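Local coordinates for universal stress protein (PDB 7MQ5), which is of unknown function but belongs to the universal stress protein family, whose members are generally linked to bacterial stress survival and often bind nucleotides, at residues Q79-E84 and I93-F98; W113-L116 and P122-M125; G135-A140 and D163-A168. One frame throughout, in Å; residues are numbered along the deposited sequence. Where two conformers were deposited one is given.

Contact 1 (Q79-E84 and I93-F98); sequences QTIIAE and IIKQHF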
loop_
_atom_site.group_PDB
_atom_site.type_symbol
_atom_site.label_atom_id
_atom_site.label_comp_id
_atom_site.label_asym_id
_atom_site.label_seq_id
_atom_site.Cartn_x
_atom_site.Cartn_y
_atom_site.Cartn_z
ATOM N N GLN A 79 -7.866 13.143 -8.867
ATOM C CA GLN A 79 -9.304 13.377 -8.574
ATOM C C GLN A 79 -10.173 12.394 -9.364
ATOM O O GLN A 79 -11.202 11.936 -8.825
ATOM C CB GLN A 79 -9.665 14.828 -8.860
ATOM C CG GLN A 79 -9.151 15.758 -7.774
ATOM C CD GLN A 79 -9.354 17.200 -8.133
ATOM O OE1 GLN A 79 -10.204 17.879 -7.565
ATOM N NE2 GLN A 79 -8.610 17.656 -9.126
ATOM N N THR A 80 -9.772 12.073 -10.593
ATOM C CA THR A 80 -10.547 11.109 -11.415
ATOM C C THR A 80 -10.520 9.733 -10.735
ATOM O O THR A 80 -11.571 9.069 -10.622
ATOM C CB THR A 80 -9.989 11.040 -12.837
ATOM O OG1 THR A 80 -10.052 12.335 -13.431
ATOM C CG2 THR A 80 -10.749 10.058 -13.690
ATOM N N ILE A 81 -9.344 9.339 -10.260
ATOM C CA ILE A 81 -9.200 8.032 -9.565
ATOM C C ILE A 81 -10.055 8.008 -8.292
ATOM O O ILE A 81 -10.788 7.024 -8.078
ATOM C CB ILE A 81 -7.717 7.772 -9.256
ATOM C CG1 ILE A 81 -6.917 7.664 -10.553
ATOM C CG2 ILE A 81 -7.561 6.538 -8.392
ATOM C CD1 ILE A 81 -5.428 7.699 -10.371
ATOM N N ILE A 82 -9.950 9.035 -7.445
ATOM C CA ILE A 82 -10.739 9.013 -6.179
ATOM C C ILE A 82 -12.242 9.078 -6.495
ATOM O O ILE A 82 -13.011 8.355 -5.835
ATOM C CB ILE A 82 -10.250 10.116 -5.226
ATOM C CG1 ILE A 82 -8.831 9.793 -4.746
ATOM C CG2 ILE A 82 -11.216 10.314 -4.067
ATOM C CD1 ILE A 82 -8.143 10.917 -4.022
ATOM N N ALA A 83 -12.656 9.866 -7.489
ATOM C CA ALA A 83 -14.100 9.905 -7.819
ATOM C C ALA A 83 -14.567 8.508 -8.247
ATOM O O ALA A 83 -15.709 8.123 -7.919
ATOM C CB ALA A 83 -14.385 10.933 -8.885
ATOM N N GLU A 84 -13.731 7.779 -8.982
ATOM C CA GLU A 84 -14.134 6.422 -9.430
ATOM C C GLU A 84 -14.200 5.472 -8.227
ATOM O O GLU A 84 -15.110 4.625 -8.162
ATOM C CB GLU A 84 -13.181 5.897 -10.499
ATOM C CG GLU A 84 -13.810 4.814 -11.346
ATOM C CD GLU A 84 -14.844 5.324 -12.340
ATOM O OE1 GLU A 84 -15.076 6.571 -12.420
ATOM O OE2 GLU A 84 -15.394 4.478 -13.060
ATOM N N ILE A 93 -7.083 0.743 -4.172
ATOM C CA ILE A 93 -6.667 1.331 -5.470
ATOM C C ILE A 93 -5.287 0.766 -5.796
ATOM O O ILE A 93 -4.412 0.826 -4.920
ATOM C CB ILE A 93 -6.630 2.863 -5.393
ATOM C CG1 ILE A 93 -8.008 3.443 -5.083
ATOM C CG2 ILE A 93 -6.038 3.453 -6.663
ATOM C CD1 ILE A 93 -7.996 4.904 -4.689
ATOM N N ILE A 94 -5.108 0.255 -7.008
ATOM C CA ILE A 94 -3.781 -0.212 -7.478
ATOM C C ILE A 94 -3.364 0.696 -8.632
ATOM O O ILE A 94 -4.112 0.827 -9.627
ATOM C CB ILE A 94 -3.776 -1.683 -7.901
ATOM C CG1 ILE A 94 -4.332 -2.589 -6.799
ATOM C CG2 ILE A 94 -2.371 -2.089 -8.337
ATOM C CD1 ILE A 94 -4.337 -4.057 -7.173
ATOM N N LYS A 95 -2.188 1.310 -8.488
ATOM C CA LYS A 95 -1.651 2.178 -9.553
ATOM C C LYS A 95 -0.151 1.929 -9.689
ATOM O O LYS A 95 0.554 1.842 -8.663
ATOM C CB LYS A 95 -1.918 3.647 -9.240
ATOM C CG LYS A 95 -1.434 4.555 -10.353
ATOM C CD LYS A 95 -1.753 6.015 -10.206
ATOM C CE LYS A 95 -1.143 6.830 -11.337
ATOM N NZ LYS A 95 0.346 6.791 -11.322
ATOM N N GLN A 96 0.322 1.862 -10.923
ATOM C CA GLN A 96 1.768 1.705 -11.155
ATOM C C GLN A 96 2.456 3.070 -11.129
ATOM O O GLN A 96 1.941 4.054 -11.692
ATOM C CB GLN A 96 2.020 0.999 -12.485
ATOM C CG GLN A 96 3.499 0.850 -12.800
ATOM C CD GLN A 96 3.809 -0.132 -13.905
ATOM O OE1 GLN A 96 2.928 -0.699 -14.561
ATOM N NE2 GLN A 96 5.095 -0.332 -14.123
ATOM N N HIS A 97 3.615 3.093 -10.492
ATOM C CA HIS A 97 4.486 4.283 -10.431
ATOM C C HIS A 97 5.297 4.409 -11.716
ATOM O O HIS A 97 5.949 3.424 -12.111
ATOM C CB HIS A 97 5.427 4.144 -9.241
ATOM C CG HIS A 97 6.536 5.130 -9.235
ATOM N ND1 HIS A 97 7.858 4.741 -9.238
ATOM C CD2 HIS A 97 6.522 6.475 -9.218
ATOM C CE1 HIS A 97 8.620 5.816 -9.219
ATOM N NE2 HIS A 97 7.822 6.898 -9.201
ATOM N N PHE A 98 5.220 5.585 -12.339
ATOM C CA PHE A 98 6.038 5.938 -13.529
ATOM C C PHE A 98 6.780 7.228 -13.188
ATOM O O PHE A 98 6.168 8.288 -13.108
ATOM C CB PHE A 98 5.177 6.062 -14.790
ATOM C CG PHE A 98 4.523 4.778 -15.225
ATOM C CD1 PHE A 98 5.239 3.808 -15.906
ATOM C CD2 PHE A 98 3.189 4.531 -14.949
ATOM C CE1 PHE A 98 4.645 2.613 -16.284
ATOM C CE2 PHE A 98 2.591 3.345 -15.339
ATOM C CZ PHE A 98 3.321 2.385 -15.999
#

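Contact 2 (W113-L116 and P122-M125); sequences WKLL and PVLM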
loop_
_atom_site.group_PDB
_atom_site.type_symbol
_atom_site.label_atom_id
_atom_site.label_comp_id
_atom_site.label_asym_id
_atom_site.label_seq_id
_atom_site.Cartn_x
_atom_site.Cartn_y
_atom_site.Cartn_z
ATOM N N TRP A 113 1.462 11.725 -5.212
ATOM C CA TRP A 113 1.412 12.172 -3.800
ATOM C C TRP A 113 0.007 12.665 -3.442
ATOM O O TRP A 113 -0.445 12.384 -2.320
ATOM C CB TRP A 113 2.507 13.201 -3.515
ATOM C CG TRP A 113 3.782 12.539 -3.098
ATOM C CD1 TRP A 113 4.983 12.482 -3.744
ATOM C CD2 TRP A 113 3.916 11.703 -1.937
ATOM N NE1 TRP A 113 5.870 11.731 -3.011
ATOM C CE2 TRP A 113 5.229 11.204 -1.924
ATOM C CE3 TRP A 113 3.026 11.312 -0.934
ATOM C CZ2 TRP A 113 5.695 10.393 -0.890
ATOM C CZ3 TRP A 113 3.472 10.477 0.064
ATOM C CH2 TRP A 113 4.792 10.035 0.085
ATOM N N LYS A 114 -0.674 13.361 -4.350
ATOM C CA LYS A 114 -2.044 13.841 -4.039
ATOM C C LYS A 114 -2.983 12.633 -3.927
ATOM O O LYS A 114 -3.858 12.643 -3.057
ATOM C CB LYS A 114 -2.482 14.864 -5.087
ATOM C CG LYS A 114 -1.751 16.194 -4.965
ATOM C CD LYS A 114 -2.122 17.218 -6.007
ATOM C CE LYS A 114 -1.387 18.526 -5.807
ATOM N NZ LYS A 114 -1.689 19.479 -6.894
ATOM N N LEU A 115 -2.781 11.621 -4.767
ATOM C CA LEU A 115 -3.608 10.395 -4.660
ATOM C C LEU A 115 -3.389 9.768 -3.278
ATOM O O LEU A 115 -4.369 9.394 -2.606
ATOM C CB LEU A 115 -3.218 9.407 -5.764
ATOM C CG LEU A 115 -3.885 8.039 -5.673
ATOM C CD1 LEU A 115 -5.392 8.159 -5.759
ATOM C CD2 LEU A 115 -3.345 7.110 -6.744
ATOM N N LEU A 116 -2.131 9.614 -2.880
ATOM C CA LEU A 116 -1.859 8.972 -1.568
ATOM C C LEU A 116 -2.391 9.806 -0.404
ATOM O O LEU A 116 -2.837 9.232 0.590
ATOM C CB LEU A 116 -0.357 8.766 -1.410
ATOM C CG LEU A 116 0.245 7.697 -2.310
ATOM C CD1 LEU A 116 1.750 7.663 -2.166
ATOM C CD2 LEU A 116 -0.355 6.332 -2.020
ATOM N N PRO A 122 -6.937 1.934 1.306
ATOM C CA PRO A 122 -5.589 1.473 0.995
ATOM C C PRO A 122 -5.218 1.743 -0.472
ATOM O O PRO A 122 -6.057 1.618 -1.364
ATOM C CB PRO A 122 -5.673 -0.039 1.280
ATOM C CG PRO A 122 -6.722 -0.146 2.368
ATOM C CD PRO A 122 -7.735 0.907 1.994
ATOM N N VAL A 123 -3.972 2.143 -0.682
ATOM C CA VAL A 123 -3.432 2.345 -2.048
ATOM C C VAL A 123 -2.184 1.485 -2.206
ATOM O O VAL A 123 -1.268 1.590 -1.370
ATOM C CB VAL A 123 -3.081 3.813 -2.333
ATOM C CG1 VAL A 123 -2.491 3.951 -3.727
ATOM C CG2 VAL A 123 -4.292 4.719 -2.172
ATOM N N LEU A 124 -2.170 0.657 -3.244
ATOM C CA LEU A 124 -0.980 -0.123 -3.627
ATOM C C LEU A 124 -0.319 0.589 -4.801
ATOM O O LEU A 124 -0.898 0.660 -5.888
ATOM C CB LEU A 124 -1.400 -1.536 -4.024
ATOM C CG LEU A 124 -0.283 -2.428 -4.553
ATOM C CD1 LEU A 124 0.808 -2.647 -3.510
ATOM C CD2 LEU A 124 -0.852 -3.750 -5.033
HETATM N N MSE A 125 0.853 1.165 -4.546
HETATM C CA MSE A 125 1.674 1.784 -5.569
HETATM C C MSE A 125 2.682 0.741 -6.029
HETATM O O MSE A 125 3.525 0.327 -5.233
HETATM C CB MSE A 125 2.445 2.975 -4.998
HETATM C CG MSE A 125 1.582 4.128 -4.548
HETATM SE SE MSE A 125 0.600 4.969 -6.016
HETATM C CE MSE A 125 2.116 5.330 -7.215
#

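Contact 3 (G135-A140 and D163-A168); sequences GKILAA and DIAGLA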
loop_
_atom_site.group_PDB
_atom_site.type_symbol
_atom_site.label_atom_id
_atom_site.label_comp_id
_atom_site.label_asym_id
_atom_site.label_seq_id
_atom_site.Cartn_x
_atom_site.Cartn_y
_atom_site.Cartn_z
ATOM N N GLY A 135 8.188 -14.248 -3.190
ATOM C CA GLY A 135 9.085 -13.184 -2.701
ATOM C C GLY A 135 9.010 -12.962 -1.200
ATOM O O GLY A 135 8.541 -13.851 -0.462
ATOM N N LYS A 136 9.474 -11.798 -0.764
ATOM C CA LYS A 136 9.454 -11.410 0.668
ATOM C C LYS A 136 8.575 -10.171 0.841
ATOM O O LYS A 136 8.726 -9.195 0.081
ATOM C CB LYS A 136 10.876 -11.185 1.181
ATOM C CG LYS A 136 11.737 -12.439 1.114
ATOM C CD LYS A 136 13.076 -12.297 1.784
ATOM C CE LYS A 136 13.921 -13.549 1.652
ATOM N NZ LYS A 136 15.288 -13.355 2.185
ATOM N N ILE A 137 7.678 -10.239 1.812
ATOM C CA ILE A 137 6.736 -9.144 2.160
ATOM C C ILE A 137 7.232 -8.527 3.467
ATOM O O ILE A 137 7.432 -9.276 4.431
ATOM C CB ILE A 137 5.306 -9.695 2.317
ATOM C CG1 ILE A 137 4.919 -10.652 1.182
ATOM C CG2 ILE A 137 4.308 -8.552 2.501
ATOM C CD1 ILE A 137 5.060 -10.081 -0.210
ATOM N N LEU A 138 7.393 -7.209 3.484
ATOM C CA LEU A 138 7.911 -6.509 4.674
ATOM C C LEU A 138 6.824 -5.618 5.272
ATOM O O LEU A 138 6.268 -4.801 4.553
ATOM C CB LEU A 138 9.127 -5.669 4.281
ATOM C CG LEU A 138 9.770 -4.882 5.417
ATOM C CD1 LEU A 138 10.293 -5.806 6.516
ATOM C CD2 LEU A 138 10.873 -4.011 4.854
ATOM N N ALA A 139 6.544 -5.794 6.556
ATOM C CA ALA A 139 5.606 -4.923 7.300
ATOM C C ALA A 139 6.425 -3.962 8.163
ATOM O O ALA A 139 7.326 -4.433 8.871
ATOM C CB ALA A 139 4.685 -5.762 8.150
ATOM N N ALA A 140 6.107 -2.668 8.140
ATOM C CA ALA A 140 6.819 -1.664 8.959
ATOM C C ALA A 140 5.931 -1.235 10.129
ATOM O O ALA A 140 4.827 -0.735 9.898
ATOM C CB ALA A 140 7.213 -0.476 8.114
ATOM N N ASP A 163 -1.925 -11.414 4.733
ATOM C CA ASP A 163 -2.800 -11.914 3.639
ATOM C C ASP A 163 -2.024 -11.902 2.319
ATOM O O ASP A 163 -2.189 -12.826 1.510
ATOM C CB ASP A 163 -4.062 -11.075 3.506
ATOM C CG ASP A 163 -4.984 -11.157 4.701
ATOM O OD1 ASP A 163 -4.857 -12.123 5.488
ATOM O OD2 ASP A 163 -5.816 -10.249 4.838
ATOM N N ILE A 164 -1.189 -10.890 2.114
ATOM C CA ILE A 164 -0.411 -10.820 0.844
ATOM C C ILE A 164 0.591 -11.983 0.819
ATOM O O ILE A 164 0.730 -12.642 -0.220
ATOM C CB ILE A 164 0.267 -9.446 0.701
ATOM C CG1 ILE A 164 -0.773 -8.371 0.390
ATOM C CG2 ILE A 164 1.347 -9.488 -0.360
ATOM C CD1 ILE A 164 -0.266 -6.965 0.473
ATOM N N ALA A 165 1.277 -12.225 1.927
ATOM C CA ALA A 165 2.253 -13.337 1.960
ATOM C C ALA A 165 1.537 -14.649 1.624
ATOM O O ALA A 165 2.106 -15.472 0.891
ATOM C CB ALA A 165 2.929 -13.386 3.309
ATOM N N GLY A 166 0.330 -14.845 2.148
ATOM C CA GLY A 166 -0.398 -16.100 1.880
ATOM C C GLY A 166 -0.814 -16.213 0.425
ATOM O O GLY A 166 -0.572 -17.274 -0.186
ATOM N N LEU A 167 -1.372 -15.145 -0.152
ATOM C CA LEU A 167 -1.903 -15.272 -1.536
ATOM C C LEU A 167 -0.750 -15.360 -2.539
ATOM O O LEU A 167 -0.930 -16.004 -3.589
ATOM C CB LEU A 167 -2.898 -14.147 -1.856
ATOM C CG LEU A 167 -2.359 -12.728 -1.992
ATOM C CD1 LEU A 167 -1.854 -12.450 -3.409
ATOM C CD2 LEU A 167 -3.456 -11.731 -1.632
ATOM N N ALA A 168 0.406 -14.792 -2.202
ATOM C CA ALA A 168 1.571 -14.813 -3.122
ATOM C C ALA A 168 2.512 -15.994 -2.829
ATOM O O ALA A 168 3.541 -16.110 -3.526
ATOM C CB ALA A 168 2.313 -13.505 -2.995
#

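Contact 1 (Q79-E84 and I93-F98)
Ile81, on helix 77-88, and Ile93, on strand 92-96, bring the two backbones nearest to each other, with Ile81 CA and Ile93 CA 8.3 Å apart, a spacing bridged by side chains alone. Both CB atoms point at the opposing segment, and the pair meets branch to branch: Ile81 CG2 lies 3.9 Å from Ile93 CG2 and 4.1 Å from Ile93 CD1, so a single methyl of the helix rests against two methyls of the strand. The longer arm of Ile81 takes a second partner. With chi2 at 168° it runs out extended, and its CD1 comes within 4.0 Å of Lys95 CD, crossing the lysine chain at about a right angle. This is contact with the aliphatic part of Lys95. The lysine is straight as far as CE and bends only at its last torsion (chi4 -64°). Its NZ donates to Gln96 O over 3.2 Å, tilted 32° from the carbonyl plane, and forms a salt bridge with Asp112, so the buried ammonium group has both a neutral and a charged acceptor. Ile93 and Lys95 share the helix-facing side of the strand, while Ile94 packs against Ile10 and Leu124. Leu11, Val13 and Leu115 also touch Ile81. The pairing is that of a helix covering a central parallel sheet: helix 77-88 leads from edge strand 67-72 to strand 92-96, passing two intervening strands, as in the 3-2-1-4-5 Rossmann-like order of universal stress proteins.

Contact 2 (W113-L116 and P122-M125)
Val123 is the first residue of 122-125 to meet the helix, and its CA lies 6.8 Å from Leu116 CA, the nearest backbone approach of the two segments. Its CB points toward the helix. With CG1 anti to the backbone N (chi1 178°), that methyl sits 3.6 Å from Leu116 CD2, and Val123 CB is almost as near to the same leucine methyl at 3.7 Å. Leu115 adds a looser contact from the preceding helical position, its CD2 standing 4.5 Å from Val123 CG1. Leu124 then points away, as strand alternation requires, and packs on Ile94, Leu272 and Trp132. Met125, deposited as selenomethionine, returns to the helix-facing side; in the conformer described, its CG lies 3.9 Å from Leu116 CD2. In this conformer one leucine methyl touches both Val123 and Met125. Leu116 CB itself is not aimed at the strand, but chi2 of 175° sends CD1 out anti to CA, 3.9 Å above the Trp113 ring plane and offset toward the rim, and leaves CD2 as the bent branch, turned to the strand. Trp113 is tied by NE1 to Asp265. The segments belong to the beta-alpha-beta unit of strand 92-96, helix 110-118 and strand 123-126. Strand 123-126 lies between parallel strand 92-96 and antiparallel strand 270-274, and Leu116 reaches Val273 on the latter, while Leu115 packs on Ile81 and Ile82 of helix 77-88.

Contact 3 (G135-A140 and D163-A168)
Ile137 carries the whole strand side of the tight region, facing Ile164 and Ala165 on the helix. The CA atoms of Ile137 and Ala165 are 6.1 Å apart, a close approach consistent with the small alanine side chain. Ile137 CG1 rests on the helix backbone itself, 3.9 Å from Ala165 CA, and lies 4.0 Å from the methyl CB of Ala165. Its chain is then folded at chi2 (-55°), which turns CD1 to within 3.8 Å of Ile164 CG2; the two isoleucines cross at about a right angle. Beyond this patch the fit slackens. Ala168 CB points at the strand but stays 5.2 Å from Ile137 CD1, and the CB of Lys136 points away from the helix. Gly166 lies on the exposed side of the helix, while Asp163 bonds through OD2 to Met4 N. Ala161, one helical turn before Ala165, extends the small-residue surface beneath Ile137. Ile137 bonds through its backbone to Thr171 and His173 in the adjoining strand. Between the two segments themselves the contact is apolar, consistent with packing rather than directional bonds holding this end of helix 148-167 on the sheet.

All three contacts are core packing of a helix on one mixed sheet, and every touching residue in them is buried. Contacts 1 and 2 are immediate neighbours, with centres about 7 Å apart: their strands pair through Ile93 O to Leu124 N and Lys95 N to Leu124 O, and their helices meet where Ile81 packs on Leu115. Contact 3 stands about 22 Å, centre to centre, from contact 1, on the opposite side of the chain's centre, and touches neither of the others. Chemistry follows place: contact 1 includes the aliphatic part of a buried lysine whose charge is met by Asp112 outside both segments, contact 2 is made of leucine, valine and selenomethionine alone, and contact 3 of two isoleucines and an alanine.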